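DNA photolyase (Agrobacterium tumefaciens, PDB 4U63) repairs cyclobutane pyrimidine dimers in ultraviolet-damaged DNA with the energy of light, using FAD as its flavin cofactor and methenyltetrahydrofolate as its antenna chromophore. Local coordinates at residues Lys385-Thr390 / Ala397-Asn402; Glu71-His76 / Thr390-Asp395; Ile367-Leu372 / Gln404-Ser409; Phe308-Pro311 / Asn317-Asp320. All coordinates share one frame; numbering follows the deposited sequence. Where two conformers were deposited one is given.

Contact 1. Residues Lys385-Thr390 / Ala397-Asn402; sequences KWFRDT and ASNAAN. With FAD (flavin-adenine dinucleotide), chain C.
Just before Asn399, the residue that reaches across to Phe387, the carbonyl O of Ser398 is gripped twice by Asn402. Asn402 N bonds to it at 3.1 Å as part of the helix, and Asn402 ND2 comes in from the opposite face of the carbonyl plane at 2.7 Å, with an N-H...O angle of 164°. In the photolyase fold FAD is bent into a U, its adenine brought back near the isoalloxazine, and the Asn402 amide sits between the two rings. The bond to Ser398 O fixes the turn of this amide, so its remaining contacts read the adenine edge: Asn402 ND2 donates to FAD N1A at 3.0 Å, while Asn402 OD1 accepts a hydrogen bond from FAD N6A at 3.3 Å. One turn earlier on the same helix, Asn399 passes the flavin and reaches helix 380-390. Its CG stands anti to the backbone N (chi1 -164°), which carries Asn399 OD1 to 3.3 Å from FAD N5. ND2 is held by the carbonyl O of Glu384, whose carboxylate also pairs with Arg388. Trp403 meets the Phe387 ring edge-to-face. The Asn399 amide and the Phe387 ring have planes only 9° apart, and the amide oxygen lies at the ring's edge, near its plane. There Phe387 CD2 is 3.5 Å from Asn399 OD1 and 3.7 Å from FAD C6.

Contact 2. Residues Glu71-His76 / Thr390-Asp395; sequences EWWLHH and TLVDAD. With FAD (flavin-adenine dinucleotide), chain C.
Trp72, the first residue of helix 68-87 to meet the flavin loop here, touches it lightly: its CE3 stands 4.5 Å from Val392 CG1. Within the helix, His76 CD2 lies 3.5 Å above the centre of the Trp72 ring plane. Trp73 carries the contact. With CG anti to the backbone N (chi1 -168°), its indole swings toward the loop and crosses the valine at about a right angle, Trp73 CE3 resting 3.6 Å from Val392 CB. Both methyls of Val392 also touch the six-membered ring: Val392 CG1 is 3.9 Å from Trp73 CE3, and Val392 CG2 is 4.1 Å from Trp73 CZ3. Beyond the two segments, Phe219 meets the Trp72 indole edge-to-face, His263 does the same to Trp73, and Glu268 anchors Trp73 NE1 by a hydrogen bond. Across the contact, Val392 lies inside a type I turn running from Leu391 to Ala394, and Gln70 ties both Val392 O and Ala394 O to the helix. From within the turn Asp393 O accepts a hydrogen bond from FAD N3 at 2.8 Å; just past it Asp395 N donates to FAD O4 at 3.0 Å. Arg365 and Ser261 hold the Asp393 carboxylate. An apolar seam thus joins a helix of the parallel α/β domain to the backbone-lined pyrimidine edge of the isoalloxazine, the flavin site of the helical photolyase domain.

Contact 3. Residues Ile367-Leu372 / Gln404-Ser409; sequences IVASFL and QWVAGS
Val406 is the one residue of 404-409 that packs on Ala369 and Ser370, and its neighbours along the chain show how the end of helix 398-407 is tied down. Gln404 and Trp405 come first and point elsewhere, Gln404 NE2 bonding to the carbonyls of Leu313 and Lys316 and its OE1 to the backbone N of Trp318, while Trp405 meets Trp299 of helix 287-309 edge-to-face. Val406 then faces helix 362-375. Its CG1 is anti to the backbone N (chi1 179°) and rests against the backbone of that helix: Val406 CG1 lies 3.4 Å from Ser370 N and 3.6 Å from Ser370 CA. Val406 CG1 is also 3.8 Å from Ala369 CB, and Val406 CG2 touches Ala369 CB at 4.1 Å. This is close helix-helix packing inside the all-helical FAD-binding domain: a branched residue meets two small ones, and the CA atoms of Ser370 and Val406 come within 6.0 Å. Ala369 also touches FAD, which places the contact beside the cofactor pocket. At Gly408 the helix stops with a Schellman motif. Here phi is positive, 101°, and two bonds run back into the last turn: Ser409 N to Gln404 O at 3.0 Å and Gly408 N to Trp405 O at 3.2 Å. Ser409 follows, its OG in a weak bond with the backbone N of Asn319.

Contact 4. Residues Phe308-Pro311 / Asn317-Asp320; sequences FHFP and NWND
Phe310 and Trp318 carry this contact through apolar and aromatic packing. The closest approach is made by an aliphatic carbon, Phe310 CB, which lies 3.5 Å from Trp318 CZ3. Next to it Phe310 CD2 sits 3.7 Å from Trp318 CE3, so the six-membered half of the indole lies along the root and one flank of the phenyl ring. The ring centroids of Phe310 and of the Trp318 six-membered ring are 5.3 Å apart and the planes meet at 68°, an oblique pairing. Both side chains extend with CG anti to the backbone N (chi1 -172° for Phe310, 178° for Trp318), and they slide past each other in opposite directions, each ring reaching toward the other's backbone. Further out on the phenyl ring, Phe310 CE2 packs 3.9 Å from Trp318 CA. A different kind of contact sets the ring against a polar atom: Phe310 CZ lies 3.7 Å from the carbonyl Asn317 O. In the fold, this is where helix 287-309 of the FAD-binding domain runs out, Phe310 being the first residue to leave helical angles, and the loop toward helix 331-338 doubles back against it. The Trp318 side chain also packs on Arg166. Polar bonds hold the loop rather than bridging the two segments. Asn317 uses both ends of its amide, ND2 on Asp323 and OD1 on the indole N of Trp380; further along, Asn319 OD1 accepts a hydrogen bond from the backbone N of Ser321 in an Asx turn.

Contacts 1 and 2 are buried and share Thr390 and FAD: one lines the flavin with asparagine side chains, the other with loop backbone, and they touch where Ala394 CB packs near Arg388 O. Contact 2 alone joins the α/β domain to the helical domain. Contacts 1 and 3 both use helix 398-407, its start serving the cofactor and its end packing on helix 362-375, whose Ala369 still touches FAD; Phe387 meets Val368 between them. Contacts 3 and 4 are only partly buried, and the loop of contact 4 is tied by polar bonds to residues 404-409. Its aromatic pairing lies nearer the surface, whereas the tryptophan-valine packing of contact 2 is in the core.

Contact 1. Residues Lys385-Thr390 / Ala397-Asn402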
# COMPACT_ATOMS: atom_id res chain seq x y z
N LYS A 385 -3.19 -5.30 11.53
CA LYS A 385 -2.20 -4.51 12.26
C LYS A 385 -0.77 -4.98 11.99
O LYS A 385 0.12 -4.17 11.85
CB LYS A 385 -2.47 -4.53 13.76
CG LYS A 385 -3.69 -3.73 14.16
CD LYS A 385 -3.88 -3.62 15.66
CE LYS A 385 -5.18 -2.92 16.02
NZ LYS A 385 -6.39 -3.61 15.48
N TRP A 386 -0.57 -6.29 11.90
CA TRP A 386 0.76 -6.84 11.60
C TRP A 386 1.22 -6.36 10.22
O TRP A 386 2.34 -5.89 10.05
CB TRP A 386 0.79 -8.37 11.66
CG TRP A 386 2.15 -8.93 11.32
CD1 TRP A 386 2.54 -9.54 10.15
CD2 TRP A 386 3.32 -8.88 12.14
NE1 TRP A 386 3.87 -9.89 10.21
CE2 TRP A 386 4.37 -9.50 11.42
CE3 TRP A 386 3.59 -8.39 13.42
CZ2 TRP A 386 5.67 -9.63 11.93
CZ3 TRP A 386 4.88 -8.54 13.94
CH2 TRP A 386 5.90 -9.15 13.20
N PHE A 387 0.31 -6.45 9.24
CA PHE A 387 0.60 -5.98 7.88
C PHE A 387 0.90 -4.48 7.86
O PHE A 387 1.78 -4.03 7.14
CB PHE A 387 -0.58 -6.28 6.94
CG PHE A 387 -0.53 -7.66 6.31
CD1 PHE A 387 0.11 -8.74 6.92
CD2 PHE A 387 -1.17 -7.87 5.09
CE1 PHE A 387 0.12 -9.99 6.31
CE2 PHE A 387 -1.15 -9.12 4.49
CZ PHE A 387 -0.51 -10.18 5.09
N ARG A 388 0.16 -3.71 8.65
CA ARG A 388 0.39 -2.27 8.78
C ARG A 388 1.82 -1.93 9.20
O ARG A 388 2.37 -0.93 8.76
CB ARG A 388 -0.59 -1.63 9.77
CG ARG A 388 -1.66 -0.76 9.13
CD ARG A 388 -2.79 -0.41 10.10
NE ARG A 388 -2.32 -0.15 11.46
CZ ARG A 388 -3.03 -0.35 12.57
NH1 ARG A 388 -4.28 -0.83 12.52
NH2 ARG A 388 -2.49 -0.08 13.76
N ASP A 389 2.41 -2.77 10.05
CA ASP A 389 3.76 -2.54 10.57
C ASP A 389 4.86 -3.05 9.65
O ASP A 389 6.02 -2.60 9.76
CB ASP A 389 3.93 -3.17 11.95
CG ASP A 389 5.15 -2.63 12.71
OD1 ASP A 389 5.41 -1.40 12.69
OD2 ASP A 389 5.85 -3.43 13.35
N THR A 390 4.53 -3.98 8.75
CA THR A 390 5.55 -4.73 8.00
C THR A 390 5.55 -4.51 6.48
O THR A 390 6.55 -4.82 5.83
CB THR A 390 5.42 -6.23 8.27
OG1 THR A 390 4.08 -6.65 8.03
CG2 THR A 390 5.80 -6.55 9.71
N ALA A 397 -6.88 1.88 2.88
CA ALA A 397 -8.03 1.33 2.17
C ALA A 397 -7.77 -0.11 1.75
O ALA A 397 -8.57 -0.99 2.03
CB ALA A 397 -8.33 2.18 0.97
N SER A 398 -6.64 -0.36 1.08
CA SER A 398 -6.42 -1.68 0.50
C SER A 398 -6.16 -2.78 1.51
O SER A 398 -6.61 -3.90 1.34
CB SER A 398 -5.29 -1.64 -0.52
OG SER A 398 -5.57 -0.71 -1.53
N ASN A 399 -5.44 -2.46 2.58
CA ASN A 399 -5.17 -3.45 3.62
C ASN A 399 -6.48 -3.87 4.29
O ASN A 399 -6.84 -5.05 4.29
CB ASN A 399 -4.17 -2.88 4.63
CG ASN A 399 -3.54 -3.95 5.50
OD1 ASN A 399 -3.35 -5.09 5.08
ND2 ASN A 399 -3.20 -3.57 6.73
N ALA A 400 -7.21 -2.90 4.83
CA ALA A 400 -8.50 -3.16 5.48
C ALA A 400 -9.49 -3.90 4.58
O ALA A 400 -10.09 -4.89 4.98
CB ALA A 400 -9.13 -1.86 5.96
N ALA A 401 -9.64 -3.40 3.35
CA ALA A 401 -10.60 -4.00 2.41
C ALA A 401 -10.28 -5.47 2.14
O ALA A 401 -11.15 -6.32 2.18
CB ALA A 401 -10.64 -3.24 1.11
N ASN A 402 -9.01 -5.75 1.85
CA ASN A 402 -8.62 -7.12 1.53
C ASN A 402 -8.76 -8.07 2.72
O ASN A 402 -9.23 -9.19 2.55
CB ASN A 402 -7.22 -7.17 0.92
CG ASN A 402 -7.22 -6.76 -0.55
OD1 ASN A 402 -7.53 -7.58 -1.41
ND2 ASN A 402 -6.88 -5.52 -0.83
PA FAD C . 0.39 -5.64 -9.40
O1A FAD C . -0.15 -7.01 -9.66
O2A FAD C . 1.50 -5.13 -10.25
O5B FAD C . -0.88 -4.65 -9.40
C5B FAD C . -0.75 -3.26 -9.72
C4B FAD C . -1.34 -2.37 -8.63
O4B FAD C . -2.73 -2.64 -8.45
C3B FAD C . -0.71 -2.58 -7.28
O3B FAD C . 0.55 -1.90 -7.16
C2B FAD C . -1.79 -2.06 -6.35
O2B FAD C . -1.75 -0.63 -6.24
C1B FAD C . -3.06 -2.46 -7.06
N9A FAD C . -3.64 -3.73 -6.58
C8A FAD C . -3.39 -4.96 -7.07
N7A FAD C . -4.11 -5.90 -6.43
C5A FAD C . -4.86 -5.27 -5.50
C6A FAD C . -5.83 -5.69 -4.49
N6A FAD C . -6.14 -7.00 -4.35
N1A FAD C . -6.38 -4.73 -3.71
C2A FAD C . -6.05 -3.42 -3.85
N3A FAD C . -5.16 -2.98 -4.77
C4A FAD C . -4.55 -3.84 -5.60
N1 FAD C . -2.23 -3.59 -1.45
C2 FAD C . -1.71 -2.39 -1.09
O2 FAD C . -1.41 -1.60 -2.01
N3 FAD C . -1.52 -2.05 0.21
C4 FAD C . -1.85 -2.89 1.23
O4 FAD C . -1.69 -2.56 2.43
C4X FAD C . -2.41 -4.21 0.90
N5 FAD C . -2.74 -5.14 1.85
C5X FAD C . -3.28 -6.34 1.50
C6 FAD C . -3.65 -7.27 2.47
C7 FAD C . -4.19 -8.51 2.12
C7M FAD C . -4.58 -9.51 3.18
C8 FAD C . -4.37 -8.86 0.69
C8M FAD C . -4.96 -10.18 0.25
C9 FAD C . -4.01 -7.95 -0.27
C9A FAD C . -3.47 -6.70 0.06
N10 FAD C . -3.09 -5.76 -0.94
C10 FAD C . -2.57 -4.52 -0.54
C1' FAD C . -3.32 -6.01 -2.37
C2' FAD C . -2.23 -6.65 -3.21
O2' FAD C . -1.82 -7.88 -2.60
C3' FAD C . -1.05 -5.72 -3.43
O3' FAD C . -1.48 -4.48 -3.98
C4' FAD C . -0.06 -6.39 -4.38
O4' FAD C . 0.52 -7.52 -3.72
C5' FAD C . 1.02 -5.40 -4.77
O5' FAD C . 1.98 -5.98 -5.66
P FAD C . 2.19 -5.32 -7.11
O1P FAD C . 3.29 -6.05 -7.79
O2P FAD C . 2.38 -3.83 -6.98
O3P FAD C . 0.78 -5.61 -7.82

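Contact 2. Residues Glu71-His76 / Thr390-Asp395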
# COMPACT_ATOMS: atom_id res chain seq x y z
N GLU A 71 8.07 3.62 7.55
CA GLU A 71 9.00 4.65 8.05
C GLU A 71 10.35 4.56 7.33
O GLU A 71 10.93 5.59 6.97
CB GLU A 71 9.19 4.54 9.56
CG GLU A 71 7.97 5.00 10.35
CD GLU A 71 8.14 4.83 11.84
OE1 GLU A 71 8.96 4.01 12.28
OE2 GLU A 71 7.42 5.52 12.58
N TRP A 72 10.83 3.34 7.11
CA TRP A 72 12.02 3.13 6.28
C TRP A 72 11.78 3.73 4.90
O TRP A 72 12.63 4.46 4.38
CB TRP A 72 12.35 1.65 6.15
CG TRP A 72 13.52 1.34 5.27
CD1 TRP A 72 14.80 1.20 5.67
CD2 TRP A 72 13.50 1.12 3.85
NE1 TRP A 72 15.60 0.91 4.59
CE2 TRP A 72 14.82 0.85 3.46
CE3 TRP A 72 12.49 1.12 2.88
CZ2 TRP A 72 15.17 0.59 2.13
CZ3 TRP A 72 12.84 0.87 1.55
CH2 TRP A 72 14.17 0.60 1.19
N TRP A 73 10.62 3.43 4.32
CA TRP A 73 10.24 3.95 3.01
C TRP A 73 10.22 5.49 3.01
O TRP A 73 10.80 6.14 2.12
CB TRP A 73 8.88 3.41 2.57
CG TRP A 73 8.63 3.70 1.13
CD1 TRP A 73 8.16 4.86 0.60
CD2 TRP A 73 8.89 2.83 0.02
NE1 TRP A 73 8.10 4.77 -0.77
CE2 TRP A 73 8.54 3.53 -1.15
CE3 TRP A 73 9.38 1.51 -0.09
CZ2 TRP A 73 8.66 2.97 -2.43
CZ3 TRP A 73 9.49 0.96 -1.37
CH2 TRP A 73 9.14 1.69 -2.51
N LEU A 74 9.57 6.06 4.02
CA LEU A 74 9.40 7.51 4.09
C LEU A 74 10.72 8.25 4.17
O LEU A 74 10.89 9.27 3.52
CB LEU A 74 8.53 7.90 5.29
CG LEU A 74 8.33 9.41 5.51
CD1 LEU A 74 7.54 10.01 4.36
CD2 LEU A 74 7.64 9.71 6.83
N HIS A 75 11.65 7.74 4.97
CA HIS A 75 12.97 8.36 5.07
C HIS A 75 13.59 8.53 3.68
O HIS A 75 13.99 9.63 3.27
CB HIS A 75 13.90 7.52 5.92
CG HIS A 75 15.28 8.06 6.01
ND1 HIS A 75 15.70 8.87 7.04
CD2 HIS A 75 16.34 7.93 5.18
CE1 HIS A 75 16.96 9.21 6.85
NE2 HIS A 75 17.37 8.65 5.73
N HIS A 76 13.66 7.43 2.95
CA HIS A 76 14.29 7.45 1.63
C HIS A 76 13.49 8.26 0.63
O HIS A 76 14.07 8.94 -0.21
CB HIS A 76 14.51 6.03 1.15
CG HIS A 76 15.54 5.31 1.94
ND1 HIS A 76 16.86 5.71 1.96
CD2 HIS A 76 15.47 4.22 2.73
CE1 HIS A 76 17.55 4.90 2.74
NE2 HIS A 76 16.73 3.99 3.21
N THR A 390 4.53 -3.98 8.75
CA THR A 390 5.55 -4.73 8.00
C THR A 390 5.55 -4.51 6.48
O THR A 390 6.55 -4.82 5.83
CB THR A 390 5.42 -6.23 8.27
OG1 THR A 390 4.08 -6.65 8.03
CG2 THR A 390 5.80 -6.55 9.71
N LEU A 391 4.45 -4.01 5.94
CA LEU A 391 4.36 -3.71 4.50
C LEU A 391 4.87 -2.33 4.18
O LEU A 391 4.40 -1.35 4.74
CB LEU A 391 2.92 -3.79 4.02
CG LEU A 391 2.23 -5.16 3.95
CD1 LEU A 391 0.73 -4.98 3.70
CD2 LEU A 391 2.86 -6.03 2.87
N VAL A 392 5.81 -2.23 3.23
CA VAL A 392 6.17 -0.93 2.68
C VAL A 392 4.97 -0.28 1.95
O VAL A 392 4.89 0.94 1.87
CB VAL A 392 7.43 -0.94 1.78
CG1 VAL A 392 8.68 -1.21 2.63
CG2 VAL A 392 7.32 -1.92 0.62
N ASP A 393 4.05 -1.11 1.44
CA ASP A 393 2.86 -0.61 0.71
C ASP A 393 1.60 -0.48 1.55
O ASP A 393 0.52 -0.24 0.99
CB ASP A 393 2.57 -1.45 -0.58
CG ASP A 393 2.09 -2.89 -0.30
OD1 ASP A 393 1.61 -3.22 0.82
OD2 ASP A 393 2.19 -3.71 -1.23
N ALA A 394 1.73 -0.59 2.88
CA ALA A 394 0.56 -0.51 3.75
C ALA A 394 -0.32 0.66 3.36
O ALA A 394 0.13 1.81 3.31
CB ALA A 394 0.98 -0.40 5.21
N ASP A 395 -1.59 0.36 3.11
CA ASP A 395 -2.55 1.35 2.63
C ASP A 395 -3.83 1.25 3.47
O ASP A 395 -4.34 0.15 3.68
CB ASP A 395 -2.81 1.13 1.14
CG ASP A 395 -3.69 2.18 0.56
OD1 ASP A 395 -4.92 2.07 0.74
OD2 ASP A 395 -3.14 3.14 -0.05
PA FAD C . 0.39 -5.64 -9.40
O1A FAD C . -0.15 -7.01 -9.66
O2A FAD C . 1.50 -5.13 -10.25
O5B FAD C . -0.88 -4.65 -9.40
C5B FAD C . -0.75 -3.26 -9.72
C4B FAD C . -1.34 -2.37 -8.63
O4B FAD C . -2.73 -2.64 -8.45
C3B FAD C . -0.71 -2.58 -7.28
O3B FAD C . 0.55 -1.90 -7.16
C2B FAD C . -1.79 -2.06 -6.35
O2B FAD C . -1.75 -0.63 -6.24
C1B FAD C . -3.06 -2.46 -7.06
N9A FAD C . -3.64 -3.73 -6.58
C8A FAD C . -3.39 -4.96 -7.07
N7A FAD C . -4.11 -5.90 -6.43
C5A FAD C . -4.86 -5.27 -5.50
C6A FAD C . -5.83 -5.69 -4.49
N6A FAD C . -6.14 -7.00 -4.35
N1A FAD C . -6.38 -4.73 -3.71
C2A FAD C . -6.05 -3.42 -3.85
N3A FAD C . -5.16 -2.98 -4.77
C4A FAD C . -4.55 -3.84 -5.60
N1 FAD C . -2.23 -3.59 -1.45
C2 FAD C . -1.71 -2.39 -1.09
O2 FAD C . -1.41 -1.60 -2.01
N3 FAD C . -1.52 -2.05 0.21
C4 FAD C . -1.85 -2.89 1.23
O4 FAD C . -1.69 -2.56 2.43
C4X FAD C . -2.41 -4.21 0.90
N5 FAD C . -2.74 -5.14 1.85
C5X FAD C . -3.28 -6.34 1.50
C6 FAD C . -3.65 -7.27 2.47
C7 FAD C . -4.19 -8.51 2.12
C7M FAD C . -4.58 -9.51 3.18
C8 FAD C . -4.37 -8.86 0.69
C8M FAD C . -4.96 -10.18 0.25
C9 FAD C . -4.01 -7.95 -0.27
C9A FAD C . -3.47 -6.70 0.06
N10 FAD C . -3.09 -5.76 -0.94
C10 FAD C . -2.57 -4.52 -0.54
C1' FAD C . -3.32 -6.01 -2.37
C2' FAD C . -2.23 -6.65 -3.21
O2' FAD C . -1.82 -7.88 -2.60
C3' FAD C . -1.05 -5.72 -3.43
O3' FAD C . -1.48 -4.48 -3.98
C4' FAD C . -0.06 -6.39 -4.38
O4' FAD C . 0.52 -7.52 -3.72
C5' FAD C . 1.02 -5.40 -4.77
O5' FAD C . 1.98 -5.98 -5.66
P FAD C . 2.19 -5.32 -7.11
O1P FAD C . 3.29 -6.05 -7.79
O2P FAD C . 2.38 -3.83 -6.98
O3P FAD C . 0.78 -5.61 -7.82

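Contact 3. Residues Ile367-Leu372 / Gln404-Ser409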
# COMPACT_ATOMS: atom_id res chain seq x y z
N ILE A 367 -3.60 -16.32 1.10
CA ILE A 367 -3.37 -17.59 1.79
C ILE A 367 -3.02 -17.38 3.27
O ILE A 367 -3.59 -18.06 4.13
CB ILE A 367 -2.28 -18.45 1.10
CG1 ILE A 367 -2.77 -18.89 -0.29
CG2 ILE A 367 -1.93 -19.68 1.94
CD1 ILE A 367 -1.67 -19.40 -1.20
N VAL A 368 -2.11 -16.44 3.57
CA VAL A 368 -1.70 -16.24 4.96
C VAL A 368 -2.82 -15.60 5.79
O VAL A 368 -2.97 -15.91 6.98
CB VAL A 368 -0.38 -15.44 5.12
CG1 VAL A 368 0.75 -16.09 4.34
CG2 VAL A 368 -0.54 -13.97 4.76
N ALA A 369 -3.59 -14.73 5.16
CA ALA A 369 -4.72 -14.07 5.82
C ALA A 369 -5.78 -15.11 6.17
O ALA A 369 -6.27 -15.15 7.29
CB ALA A 369 -5.29 -12.97 4.94
N SER A 370 -6.12 -15.96 5.21
CA SER A 370 -7.07 -17.03 5.46
C SER A 370 -6.56 -17.99 6.54
O SER A 370 -7.33 -18.44 7.39
CB SER A 370 -7.38 -17.78 4.16
OG SER A 370 -8.40 -18.73 4.39
N PHE A 371 -5.27 -18.31 6.52
CA PHE A 371 -4.73 -19.19 7.55
C PHE A 371 -4.93 -18.61 8.96
O PHE A 371 -5.31 -19.33 9.89
CB PHE A 371 -3.26 -19.47 7.31
CG PHE A 371 -2.73 -20.57 8.18
CD1 PHE A 371 -2.88 -21.90 7.80
CD2 PHE A 371 -2.10 -20.30 9.39
CE1 PHE A 371 -2.42 -22.92 8.59
CE2 PHE A 371 -1.62 -21.33 10.19
CZ PHE A 371 -1.78 -22.64 9.79
N LEU A 372 -4.67 -17.31 9.12
CA LEU A 372 -4.85 -16.66 10.41
C LEU A 372 -6.30 -16.68 10.89
O LEU A 372 -6.58 -17.07 12.02
CB LEU A 372 -4.37 -15.20 10.33
CG LEU A 372 -4.42 -14.41 11.63
CD1 LEU A 372 -3.46 -15.01 12.65
CD2 LEU A 372 -4.09 -12.95 11.38
N GLN A 404 -10.97 -7.75 5.12
CA GLN A 404 -12.42 -7.98 5.25
C GLN A 404 -12.96 -8.99 4.23
O GLN A 404 -13.81 -9.82 4.57
CB GLN A 404 -13.21 -6.67 5.20
CG GLN A 404 -12.97 -5.79 6.43
CD GLN A 404 -14.24 -5.44 7.20
OE1 GLN A 404 -15.17 -6.23 7.29
NE2 GLN A 404 -14.27 -4.25 7.77
N TRP A 405 -12.47 -8.94 2.99
CA TRP A 405 -12.89 -9.91 1.97
C TRP A 405 -12.47 -11.33 2.35
O TRP A 405 -13.25 -12.26 2.25
CB TRP A 405 -12.36 -9.56 0.58
CG TRP A 405 -13.04 -8.38 -0.05
CD1 TRP A 405 -14.38 -8.08 -0.03
CD2 TRP A 405 -12.41 -7.34 -0.81
NE1 TRP A 405 -14.62 -6.92 -0.73
CE2 TRP A 405 -13.43 -6.45 -1.22
CE3 TRP A 405 -11.10 -7.08 -1.20
CZ2 TRP A 405 -13.17 -5.31 -1.97
CZ3 TRP A 405 -10.84 -5.95 -1.94
CH2 TRP A 405 -11.87 -5.08 -2.33
N VAL A 406 -11.22 -11.48 2.81
CA VAL A 406 -10.76 -12.80 3.25
C VAL A 406 -11.60 -13.30 4.44
O VAL A 406 -11.90 -14.50 4.54
CB VAL A 406 -9.25 -12.81 3.58
CG1 VAL A 406 -8.83 -14.20 4.06
CG2 VAL A 406 -8.44 -12.44 2.35
N ALA A 407 -11.98 -12.38 5.32
CA ALA A 407 -12.77 -12.68 6.53
C ALA A 407 -14.25 -13.00 6.26
O ALA A 407 -14.95 -13.46 7.16
CB ALA A 407 -12.67 -11.52 7.51
N GLY A 408 -14.72 -12.74 5.04
CA GLY A 408 -16.08 -13.09 4.66
C GLY A 408 -17.09 -11.95 4.65
O GLY A 408 -18.28 -12.22 4.51
N SER A 409 -16.64 -10.70 4.80
CA SER A 409 -17.55 -9.51 4.70
C SER A 409 -17.44 -8.82 3.32
O SER A 409 -16.35 -8.58 2.86
CB SER A 409 -17.23 -8.48 5.77
OG SER A 409 -17.68 -8.88 7.04

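Contact 4. Residues Phe308-Pro311 / Asn317-Asp320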
# COMPACT_ATOMS: atom_id res chain seq x y z
N PHE A 308 -14.23 5.17 1.68
CA PHE A 308 -15.02 6.40 1.70
C PHE A 308 -16.44 6.16 2.23
O PHE A 308 -16.95 6.93 3.04
CB PHE A 308 -15.13 7.03 0.32
CG PHE A 308 -16.08 8.19 0.28
CD1 PHE A 308 -15.64 9.47 0.61
CD2 PHE A 308 -17.42 8.01 -0.03
CE1 PHE A 308 -16.51 10.54 0.60
CE2 PHE A 308 -18.29 9.07 -0.02
CZ PHE A 308 -17.83 10.34 0.29
N HIS A 309 -17.05 5.10 1.73
CA HIS A 309 -18.42 4.75 2.10
C HIS A 309 -18.53 4.05 3.44
O HIS A 309 -19.61 4.02 4.00
CB HIS A 309 -19.08 3.93 0.97
CG HIS A 309 -19.52 4.78 -0.18
ND1 HIS A 309 -20.58 5.66 -0.08
CD2 HIS A 309 -19.04 4.94 -1.44
CE1 HIS A 309 -20.75 6.29 -1.22
NE2 HIS A 309 -19.82 5.88 -2.06
N PHE A 310 -17.41 3.53 3.95
CA PHE A 310 -17.38 2.84 5.24
C PHE A 310 -16.06 3.16 5.95
O PHE A 310 -15.12 2.37 5.93
CB PHE A 310 -17.57 1.33 5.05
CG PHE A 310 -17.72 0.57 6.34
CD1 PHE A 310 -18.80 0.83 7.17
CD2 PHE A 310 -16.81 -0.40 6.72
CE1 PHE A 310 -18.96 0.14 8.36
CE2 PHE A 310 -16.97 -1.09 7.90
CZ PHE A 310 -18.05 -0.82 8.73
N PRO A 311 -15.98 4.36 6.57
CA PRO A 311 -14.72 4.81 7.17
C PRO A 311 -14.15 3.89 8.25
O PRO A 311 -12.93 3.94 8.49
CB PRO A 311 -15.09 6.18 7.76
CG PRO A 311 -16.18 6.65 6.86
CD PRO A 311 -17.00 5.43 6.57
N ASN A 317 -16.58 -4.74 11.42
CA ASN A 317 -16.99 -5.65 10.36
C ASN A 317 -17.94 -4.93 9.41
O ASN A 317 -18.90 -4.28 9.84
CB ASN A 317 -17.70 -6.89 10.91
CG ASN A 317 -16.80 -7.74 11.80
OD1 ASN A 317 -15.71 -8.11 11.41
ND2 ASN A 317 -17.27 -8.05 12.99
N TRP A 318 -17.68 -5.06 8.11
CA TRP A 318 -18.63 -4.56 7.11
C TRP A 318 -20.01 -5.24 7.29
O TRP A 318 -21.06 -4.59 7.22
CB TRP A 318 -18.08 -4.80 5.70
CG TRP A 318 -18.99 -4.38 4.59
CD1 TRP A 318 -20.11 -5.03 4.15
CD2 TRP A 318 -18.83 -3.24 3.76
NE1 TRP A 318 -20.67 -4.34 3.10
CE2 TRP A 318 -19.91 -3.24 2.84
CE3 TRP A 318 -17.89 -2.20 3.70
CZ2 TRP A 318 -20.07 -2.24 1.87
CZ3 TRP A 318 -18.05 -1.20 2.73
CH2 TRP A 318 -19.14 -1.23 1.83
N ASN A 319 -19.98 -6.55 7.53
CA ASN A 319 -21.16 -7.33 7.83
C ASN A 319 -21.22 -7.52 9.33
O ASN A 319 -20.43 -8.28 9.90
CB ASN A 319 -21.08 -8.67 7.10
CG ASN A 319 -22.34 -9.50 7.21
OD1 ASN A 319 -23.13 -9.37 8.16
ND2 ASN A 319 -22.54 -10.40 6.25
N ASP A 320 -22.16 -6.83 9.98
CA ASP A 320 -22.24 -6.86 11.45
C ASP A 320 -22.70 -8.21 12.03
O ASP A 320 -22.64 -8.40 13.23
CB ASP A 320 -23.09 -5.70 12.01
CG ASP A 320 -24.55 -5.75 11.59
OD1 ASP A 320 -24.99 -6.74 10.97
OD2 ASP A 320 -25.26 -4.77 11.89